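Local structure of ornithine cyclodeaminase (Methanococcus maripaludis S2, 3C2Q) at residues V159-G170 with Q233-A244; A174-L182 with G224-Y232. The protein catalyses the conversion of L-ornithine to L-proline with release of ammonia, using NAD(+) as cofactor. All blocks are in the same frame, centred on the assembly; numbering follows the deposited sequence.

Interaction 1 (V159-G170 with Q233-A244); sequences VELGYIQAILAG and QCIKNNIPYVLA
Val159 CG1 is pressed against Ile239 CD1 at 3.5 Å, tighter than usual for two carbons, in the buried part of the contact. With CG1 anti to the backbone N (chi1 -179°), Val159 directs that methyl into the angle between Ile239 and Gln233 CB. Next to it the CD1 end of Ile167 rests on the sulfur of Cys234, CD1 to SG 3.6 Å, so strand and helix share one apolar layer. On the other face of the sheet Leu168 and Val242 lie side by side, under helix 260-271. The solvent side is looser: the Gln233 amide crosses the Glu160 side chain, its plane 11° from that of the carboxylate. Gln233 OE1 lies 3.4 Å from Glu160 CB, a contact with a methylene, and the Glu160 carboxylate pairs with Lys157 instead. Between the strands, four backbone bonds run from Ile167 N to Pro240 O (3.1 Å) through to Ala244 N to Ala169 O (2.9 Å). Strand 241-244 thereby joins 166-170 in parallel, their axes 20° apart. The parallel six-stranded sheet, in the order 3-2-1-4-5-6 with 241-244 at one edge within this chain, is that of the NAD-binding Rossmann fold.

Interaction 2 (A174-L182 with G224-Y232); sequences ATHDIESAL and GVLKEGIMY
Asp177 reaches from the middle of one helix to the first turn of another, where its carboxylate accepts from the backbone N-H groups of Ile230 and Met231, just after the N-cap residue Gly229. Asp177 OD1 accepts from Ile230 N at 2.8 Å, on its syn side, while Met231 N meets Asp177 OD2 at 2.9 Å from above the carboxylate plane, in an almost straight bond (179° at the hydrogen). The first torsion, with CG anti to the backbone N (chi1 171°), carries the acid across to the helix start. A water also donates to Asp177 OD2 and to Glu228 O and accepts from Tyr232 N, so it bridges the acid to the turn before the helix and to the amide of Tyr232. At the positive phi of Gly229, which suits glycine, its CA comes to 3.5 Å from Asp177 OD1. Apolar groups flank the acid. Ala181 CB sits 3.5 Å from Leu226 CD1, Ile178 crosses Leu226 at about a right angle, and the selenomethionine Met231 packs its CG and SE on Ala174. Ile147 from helix 145-148 touches both Asp177 and Ile230. A buried carboxylate gripped by two amides and a water at a helix N terminus is probably stabilised as the anion, its charge interacting favourably with the helix dipole.

Overall arrangement
After the N-terminal sheet, helix 112-133 and strand 138-142, the chain passes through helix 152-160 into strand 166-170 and directly on into helix 171-183. Interaction 2 ties this helix to the loop and helix start at 224-232, closing a loop of 41 residues that includes helices 203-214 and 217-222. Helix 230-237 then continues into strand 241-244, where interaction 1 closes the larger loop, so interaction 2 is nested inside it. Both use helix 230-237, and they meet where Ile167 CD1 packs on Ile230 CG2 and Leu243 CD1 on Ala174 CB. Together they anchor helices 171-183 and 230-237 against the sheet face carrying Ile167 and Leu243, near its 241-244 edge, beside Asn171, probably an NAD(+)-binding residue.

Interaction 1 (V159-G170 with Q233-A244)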
loop_
_atom_site.group_PDB
_atom_site.type_symbol
_atom_site.label_atom_id
_atom_site.label_comp_id
_atom_site.label_asym_id
_atom_site.label_seq_id
_atom_site.Cartn_x
_atom_site.Cartn_y
_atom_site.Cartn_z
ATOM N N VAL B 159 -12.486 10.244 25.372
ATOM C CA VAL B 159 -12.513 11.640 25.843
ATOM C C VAL B 159 -13.419 11.762 27.089
ATOM O O VAL B 159 -12.985 12.277 28.128
ATOM C CB VAL B 159 -13.004 12.609 24.747
ATOM C CG1 VAL B 159 -13.006 14.041 25.255
ATOM C CG2 VAL B 159 -12.080 12.536 23.471
ATOM N N GLU B 160 -14.639 11.231 26.977
ATOM C CA GLU B 160 -15.610 11.213 28.072
ATOM C C GLU B 160 -15.015 10.587 29.336
ATOM O O GLU B 160 -15.173 11.133 30.443
ATOM C CB GLU B 160 -16.892 10.496 27.604
ATOM C CG GLU B 160 -18.002 10.440 28.648
ATOM C CD GLU B 160 -19.267 9.750 28.160
ATOM O OE1 GLU B 160 -19.324 9.221 26.999
ATOM O OE2 GLU B 160 -20.244 9.774 28.952
ATOM N N LEU B 161 -14.278 9.487 29.178
ATOM C CA LEU B 161 -13.712 8.750 30.308
ATOM C C LEU B 161 -12.408 9.332 30.885
ATOM O O LEU B 161 -11.833 8.757 31.813
ATOM C CB LEU B 161 -13.501 7.266 29.963
ATOM C CG LEU B 161 -14.722 6.349 29.724
ATOM C CD1 LEU B 161 -14.284 5.025 29.124
ATOM C CD2 LEU B 161 -15.510 6.108 31.019
ATOM N N GLY B 162 -11.944 10.444 30.321
ATOM C CA GLY B 162 -10.798 11.157 30.849
ATOM C C GLY B 162 -9.437 10.701 30.372
ATOM O O GLY B 162 -8.422 11.147 30.925
ATOM N N TYR B 163 -9.387 9.839 29.340
ATOM C CA TYR B 163 -8.090 9.383 28.797
ATOM C C TYR B 163 -7.339 10.421 27.950
ATOM O O TYR B 163 -6.128 10.315 27.771
ATOM C CB TYR B 163 -8.243 8.097 27.966
ATOM C CG TYR B 163 -8.582 6.888 28.777
ATOM C CD1 TYR B 163 -7.595 6.144 29.416
ATOM C CD2 TYR B 163 -9.897 6.497 28.922
ATOM C CE1 TYR B 163 -7.932 5.030 30.194
ATOM C CE2 TYR B 163 -10.239 5.380 29.678
ATOM C CZ TYR B 163 -9.259 4.663 30.305
ATOM O OH TYR B 163 -9.648 3.549 31.045
ATOM N N ILE B 164 -8.050 11.415 27.440
ATOM C CA ILE B 164 -7.525 12.291 26.405
ATOM C C ILE B 164 -7.375 13.722 26.912
ATOM O O ILE B 164 -8.369 14.327 27.249
ATOM C CB ILE B 164 -8.479 12.301 25.150
ATOM C CG1 ILE B 164 -8.814 10.867 24.663
ATOM C CG2 ILE B 164 -7.910 13.170 24.046
ATOM C CD1 ILE B 164 -7.622 9.971 24.527
ATOM N N GLN B 165 -6.155 14.275 26.897
ATOM C CA GLN B 165 -5.928 15.663 27.362
ATOM C C GLN B 165 -5.794 16.710 26.245
ATOM O O GLN B 165 -5.766 17.916 26.498
ATOM C CB GLN B 165 -4.728 15.706 28.316
ATOM C CG GLN B 165 -5.009 15.116 29.723
ATOM C CD GLN B 165 -5.398 13.637 29.732
ATOM O OE1 GLN B 165 -4.618 12.773 29.324
ATOM N NE2 GLN B 165 -6.618 13.338 30.192
ATOM N N ALA B 166 -5.739 16.262 24.988
ATOM C CA ALA B 166 -5.696 17.181 23.878
ATOM C C ALA B 166 -6.020 16.444 22.597
ATOM O O ALA B 166 -5.708 15.253 22.477
ATOM C CB ALA B 166 -4.286 17.881 23.751
ATOM N N ILE B 167 -6.606 17.170 21.644
ATOM C CA ILE B 167 -6.826 16.655 20.265
ATOM C C ILE B 167 -6.318 17.635 19.229
ATOM O O ILE B 167 -6.691 18.812 19.230
ATOM C CB ILE B 167 -8.326 16.338 19.965
ATOM C CG1 ILE B 167 -8.816 15.199 20.880
ATOM C CG2 ILE B 167 -8.515 15.959 18.451
ATOM C CD1 ILE B 167 -10.236 14.715 20.579
ATOM N N LEU B 168 -5.438 17.166 18.350
ATOM C CA LEU B 168 -4.956 17.956 17.245
ATOM C C LEU B 168 -5.518 17.333 15.973
ATOM O O LEU B 168 -5.398 16.125 15.786
ATOM C CB LEU B 168 -3.428 17.914 17.212
ATOM C CG LEU B 168 -2.732 18.235 18.536
ATOM C CD1 LEU B 168 -1.230 18.218 18.322
ATOM C CD2 LEU B 168 -3.187 19.600 19.043
ATOM N N ALA B 169 -6.134 18.135 15.116
ATOM C CA ALA B 169 -6.803 17.578 13.938
ATOM C C ALA B 169 -7.013 18.730 12.980
ATOM O O ALA B 169 -6.392 19.795 13.161
ATOM C CB ALA B 169 -8.135 16.904 14.343
ATOM N N GLY B 170 -7.822 18.505 11.945
ATOM C CA GLY B 170 -8.187 19.530 10.992
ATOM C C GLY B 170 -9.698 19.717 10.967
ATOM O O GLY B 170 -10.421 19.107 11.750
ATOM N N GLN B 233 -17.726 16.032 23.473
ATOM C CA GLN B 233 -17.049 15.602 24.669
ATOM C C GLN B 233 -15.865 16.485 25.053
ATOM O O GLN B 233 -15.566 16.606 26.250
ATOM C CB GLN B 233 -16.628 14.143 24.611
ATOM C CG GLN B 233 -17.818 13.179 24.579
ATOM C CD GLN B 233 -18.630 13.145 25.873
ATOM O OE1 GLN B 233 -18.170 13.581 26.937
ATOM N NE2 GLN B 233 -19.853 12.621 25.773
ATOM N N CYS B 234 -15.187 17.067 24.068
ATOM C CA CYS B 234 -14.092 18.000 24.377
ATOM C C CYS B 234 -14.648 19.242 25.090
ATOM O O CYS B 234 -14.068 19.700 26.080
ATOM C CB CYS B 234 -13.322 18.422 23.115
ATOM S SG CYS B 234 -12.251 17.089 22.464
ATOM N N ILE B 235 -15.734 19.797 24.555
ATOM C CA ILE B 235 -16.402 20.933 25.205
ATOM C C ILE B 235 -16.795 20.575 26.644
ATOM O O ILE B 235 -16.441 21.296 27.592
ATOM C CB ILE B 235 -17.626 21.427 24.395
ATOM C CG1 ILE B 235 -17.176 21.976 23.017
ATOM C CG2 ILE B 235 -18.468 22.479 25.201
ATOM C CD1 ILE B 235 -16.000 23.027 23.076
ATOM N N LYS B 236 -17.486 19.450 26.812
ATOM C CA LYS B 236 -18.034 19.087 28.131
ATOM C C LYS B 236 -16.966 18.834 29.143
ATOM O O LYS B 236 -17.172 19.076 30.339
ATOM C CB LYS B 236 -18.922 17.848 28.061
ATOM C CG LYS B 236 -20.102 17.978 27.120
ATOM C CD LYS B 236 -20.987 19.211 27.388
ATOM C CE LYS B 236 -22.020 18.967 28.463
ATOM N NZ LYS B 236 -23.115 19.997 28.374
ATOM N N ASN B 237 -15.821 18.327 28.685
ATOM C CA ASN B 237 -14.794 17.897 29.606
ATOM C C ASN B 237 -13.616 18.850 29.642
ATOM O O ASN B 237 -12.610 18.559 30.261
ATOM C CB ASN B 237 -14.364 16.451 29.289
ATOM C CG ASN B 237 -15.455 15.465 29.590
ATOM O OD1 ASN B 237 -15.686 15.139 30.753
ATOM N ND2 ASN B 237 -16.162 15.008 28.560
ATOM N N ASN B 238 -13.782 19.997 28.987
ATOM C CA ASN B 238 -12.746 21.024 28.885
ATOM C C ASN B 238 -11.419 20.461 28.361
ATOM O O ASN B 238 -10.347 20.750 28.916
ATOM C CB ASN B 238 -12.555 21.755 30.231
ATOM C CG ASN B 238 -13.879 22.210 30.843
ATOM O OD1 ASN B 238 -14.212 21.835 31.972
ATOM N ND2 ASN B 238 -14.648 23.005 30.095
ATOM N N ILE B 239 -11.502 19.647 27.296
ATOM C CA ILE B 239 -10.309 19.136 26.629
ATOM C C ILE B 239 -9.973 20.058 25.483
ATOM O O ILE B 239 -10.797 20.268 24.621
ATOM C CB ILE B 239 -10.505 17.681 26.124
ATOM C CG1 ILE B 239 -10.499 16.741 27.307
ATOM C CG2 ILE B 239 -9.323 17.237 25.210
ATOM C CD1 ILE B 239 -11.812 16.249 27.665
ATOM N N PRO B 240 -8.772 20.640 25.489
ATOM C CA PRO B 240 -8.401 21.570 24.436
ATOM C C PRO B 240 -8.184 20.837 23.106
ATOM O O PRO B 240 -7.769 19.677 23.099
ATOM C CB PRO B 240 -7.060 22.130 24.920
ATOM C CG PRO B 240 -6.504 21.084 25.753
ATOM C CD PRO B 240 -7.685 20.459 26.469
ATOM N N TYR B 241 -8.493 21.507 22.013
ATOM C CA TYR B 241 -8.206 20.957 20.695
ATOM C C TYR B 241 -7.603 22.041 19.838
ATOM O O TYR B 241 -7.763 23.252 20.122
ATOM C CB TYR B 241 -9.454 20.350 20.040
ATOM C CG TYR B 241 -10.674 21.253 20.025
ATOM C CD1 TYR B 241 -10.856 22.181 19.013
ATOM C CD2 TYR B 241 -11.665 21.141 21.013
ATOM C CE1 TYR B 241 -11.969 23.015 18.988
ATOM C CE2 TYR B 241 -12.789 21.959 20.993
ATOM C CZ TYR B 241 -12.924 22.903 19.985
ATOM O OH TYR B 241 -14.021 23.717 19.945
ATOM N N VAL B 242 -6.892 21.623 18.800
ATOM C CA VAL B 242 -6.337 22.557 17.860
ATOM C C VAL B 242 -6.760 22.039 16.502
ATOM O O VAL B 242 -6.411 20.910 16.154
ATOM C CB VAL B 242 -4.778 22.602 17.968
ATOM C CG1 VAL B 242 -4.189 23.545 16.939
ATOM C CG2 VAL B 242 -4.314 22.971 19.383
ATOM N N LEU B 243 -7.536 22.820 15.761
ATOM C CA LEU B 243 -7.948 22.433 14.432
ATOM C C LEU B 243 -7.176 23.288 13.444
ATOM O O LEU B 243 -7.385 24.516 13.371
ATOM C CB LEU B 243 -9.468 22.619 14.239
ATOM C CG LEU B 243 -10.401 21.870 15.194
ATOM C CD1 LEU B 243 -11.857 22.184 14.798
ATOM C CD2 LEU B 243 -10.112 20.352 15.200
ATOM N N ALA B 244 -6.269 22.656 12.696
ATOM C CA ALA B 244 -5.440 23.374 11.735
ATOM C C ALA B 244 -6.149 23.413 10.396
ATOM O O ALA B 244 -6.591 22.378 9.904
ATOM C CB ALA B 244 -4.074 22.702 11.609
#

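Interaction 2 (A174-L182 with G224-Y232)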
loop_
_atom_site.group_PDB
_atom_site.type_symbol
_atom_site.label_atom_id
_atom_site.label_comp_id
_atom_site.label_asym_id
_atom_site.label_seq_id
_atom_site.Cartn_x
_atom_site.Cartn_y
_atom_site.Cartn_z
ATOM N N ALA B 174 -13.232 17.319 12.658
ATOM C CA ALA B 174 -14.277 17.989 13.454
ATOM C C ALA B 174 -15.602 18.031 12.735
ATOM O O ALA B 174 -16.642 17.735 13.350
ATOM C CB ALA B 174 -13.845 19.401 13.858
ATOM N N THR B 175 -15.592 18.370 11.451
ATOM C CA THR B 175 -16.857 18.550 10.742
ATOM C C THR B 175 -17.552 17.227 10.416
ATOM O O THR B 175 -18.778 17.179 10.426
ATOM C CB THR B 175 -16.759 19.443 9.465
ATOM O OG1 THR B 175 -15.879 18.821 8.496
ATOM C CG2 THR B 175 -16.248 20.851 9.835
ATOM N N HIS B 176 -16.788 16.157 10.145
ATOM C CA HIS B 176 -17.425 14.829 10.002
ATOM C C HIS B 176 -17.911 14.230 11.305
ATOM O O HIS B 176 -18.942 13.547 11.305
ATOM C CB HIS B 176 -16.571 13.821 9.199
ATOM C CG HIS B 176 -16.406 14.208 7.748
ATOM N ND1 HIS B 176 -17.470 14.293 6.869
ATOM C CD2 HIS B 176 -15.302 14.529 7.031
ATOM C CE1 HIS B 176 -17.025 14.642 5.672
ATOM N NE2 HIS B 176 -15.715 14.815 5.752
ATOM N N ASP B 177 -17.173 14.461 12.391
ATOM C CA ASP B 177 -17.655 14.104 13.732
ATOM C C ASP B 177 -19.029 14.781 13.952
ATOM O O ASP B 177 -20.004 14.153 14.391
ATOM C CB ASP B 177 -16.659 14.544 14.808
ATOM C CG ASP B 177 -17.214 14.397 16.246
ATOM O OD1 ASP B 177 -17.514 13.259 16.712
ATOM O OD2 ASP B 177 -17.314 15.440 16.931
ATOM N N ILE B 178 -19.107 16.056 13.595
ATOM C CA ILE B 178 -20.332 16.820 13.817
ATOM C C ILE B 178 -21.447 16.389 12.872
ATOM O O ILE B 178 -22.602 16.263 13.299
ATOM C CB ILE B 178 -20.025 18.347 13.779
ATOM C CG1 ILE B 178 -19.243 18.697 15.050
ATOM C CG2 ILE B 178 -21.375 19.164 13.657
ATOM C CD1 ILE B 178 -18.459 20.020 15.011
ATOM N N GLU B 179 -21.111 16.122 11.608
ATOM C CA GLU B 179 -22.033 15.467 10.678
ATOM C C GLU B 179 -22.650 14.215 11.268
ATOM O O GLU B 179 -23.873 13.977 11.109
ATOM C CB GLU B 179 -21.352 15.080 9.352
ATOM C CG GLU B 179 -22.312 14.613 8.292
ATOM C CD GLU B 179 -21.629 13.853 7.140
ATOM O OE1 GLU B 179 -20.393 14.013 6.929
ATOM O OE2 GLU B 179 -22.319 13.083 6.436
ATOM N N SER B 180 -21.821 13.387 11.912
ATOM C CA SER B 180 -22.354 12.129 12.415
ATOM C C SER B 180 -23.225 12.397 13.648
ATOM O O SER B 180 -24.235 11.729 13.836
ATOM C CB SER B 180 -21.256 11.065 12.675
ATOM O OG SER B 180 -20.401 11.503 13.703
ATOM N N ALA B 181 -22.861 13.391 14.453
ATOM C CA ALA B 181 -23.681 13.766 15.615
ATOM C C ALA B 181 -25.052 14.296 15.191
ATOM O O ALA B 181 -26.073 13.877 15.742
ATOM C CB ALA B 181 -22.947 14.781 16.495
ATOM N N LEU B 182 -25.086 15.175 14.193
ATOM C CA LEU B 182 -26.340 15.786 13.749
ATOM C C LEU B 182 -27.175 14.861 12.915
ATOM O O LEU B 182 -28.400 14.822 13.067
ATOM C CB LEU B 182 -26.086 17.075 12.949
ATOM C CG LEU B 182 -25.423 18.207 13.726
ATOM C CD1 LEU B 182 -25.216 19.389 12.763
ATOM C CD2 LEU B 182 -26.246 18.638 14.902
ATOM N N GLY B 224 -27.635 23.459 22.503
ATOM C CA GLY B 224 -28.271 22.157 22.313
ATOM C C GLY B 224 -28.298 21.634 20.882
ATOM O O GLY B 224 -28.897 20.593 20.614
ATOM N N VAL B 225 -27.655 22.345 19.956
ATOM C CA VAL B 225 -27.548 21.887 18.560
ATOM C C VAL B 225 -26.663 20.613 18.472
ATOM O O VAL B 225 -27.062 19.598 17.892
ATOM C CB VAL B 225 -27.016 23.018 17.652
ATOM C CG1 VAL B 225 -26.607 22.493 16.287
ATOM C CG2 VAL B 225 -28.102 24.144 17.517
ATOM N N LEU B 226 -25.502 20.675 19.113
ATOM C CA LEU B 226 -24.541 19.563 19.129
ATOM C C LEU B 226 -24.607 18.860 20.465
ATOM O O LEU B 226 -24.275 19.454 21.495
ATOM C CB LEU B 226 -23.136 20.093 18.858
ATOM C CG LEU B 226 -22.013 19.057 18.729
ATOM C CD1 LEU B 226 -22.352 18.102 17.570
ATOM C CD2 LEU B 226 -20.671 19.757 18.529
ATOM N N LYS B 227 -25.019 17.593 20.432
ATOM C CA LYS B 227 -25.415 16.824 21.622
ATOM C C LYS B 227 -24.573 15.577 21.896
ATOM O O LYS B 227 -24.808 14.863 22.883
ATOM C CB LYS B 227 -26.870 16.348 21.450
ATOM C CG LYS B 227 -27.917 17.464 21.488
ATOM C CD LYS B 227 -29.367 16.911 21.325
ATOM C CE LYS B 227 -29.805 16.871 19.844
ATOM N NZ LYS B 227 -31.288 17.133 19.617
ATOM N N GLU B 228 -23.626 15.269 21.004
ATOM C CA GLU B 228 -22.855 14.030 21.152
ATOM C C GLU B 228 -21.622 14.104 20.247
ATOM O O GLU B 228 -21.564 14.957 19.338
ATOM C CB GLU B 228 -23.701 12.788 20.775
ATOM C CG GLU B 228 -23.997 12.715 19.281
ATOM C CD GLU B 228 -24.893 11.542 18.842
ATOM O OE1 GLU B 228 -26.007 11.395 19.373
ATOM O OE2 GLU B 228 -24.502 10.780 17.924
ATOM N N GLY B 229 -20.652 13.215 20.488
ATOM C CA GLY B 229 -19.509 13.070 19.577
ATOM C C GLY B 229 -18.219 13.562 20.221
ATOM O O GLY B 229 -18.163 13.943 21.409
ATOM N N ILE B 230 -17.148 13.536 19.434
ATOM C CA ILE B 230 -15.818 13.863 19.935
ATOM C C ILE B 230 -15.710 15.334 20.356
ATOM O O ILE B 230 -15.232 15.620 21.448
ATOM C CB ILE B 230 -14.738 13.544 18.862
ATOM C CG1 ILE B 230 -14.696 12.042 18.549
ATOM C CG2 ILE B 230 -13.363 14.062 19.338
ATOM C CD1 ILE B 230 -14.159 11.731 17.071
HETATM N N MSE B 231 -16.109 16.254 19.486
HETATM C CA MSE B 231 -15.968 17.685 19.759
HETATM C C MSE B 231 -16.882 18.063 20.949
HETATM O O MSE B 231 -16.463 18.806 21.838
HETATM C CB MSE B 231 -16.342 18.522 18.524
HETATM C CG MSE B 231 -15.601 18.138 17.219
HETATM SE SE MSE B 231 -13.661 17.986 17.602
HETATM C CE MSE B 231 -13.325 19.790 17.925
ATOM N N TYR B 232 -18.095 17.519 20.963
ATOM C CA TYR B 232 -18.991 17.640 22.134
ATOM C C TYR B 232 -18.315 17.217 23.445
ATOM O O TYR B 232 -18.305 17.968 24.426
ATOM C CB TYR B 232 -20.274 16.846 21.908
ATOM C CG TYR B 232 -21.174 16.747 23.133
ATOM C CD1 TYR B 232 -22.136 17.734 23.401
ATOM C CD2 TYR B 232 -21.067 15.668 24.017
ATOM C CE1 TYR B 232 -22.974 17.635 24.538
ATOM C CE2 TYR B 232 -21.905 15.560 25.160
ATOM C CZ TYR B 232 -22.851 16.556 25.399
ATOM O OH TYR B 232 -23.665 16.462 26.515
HETATM O O HOH W 1 -19.280 16.359 18.540
#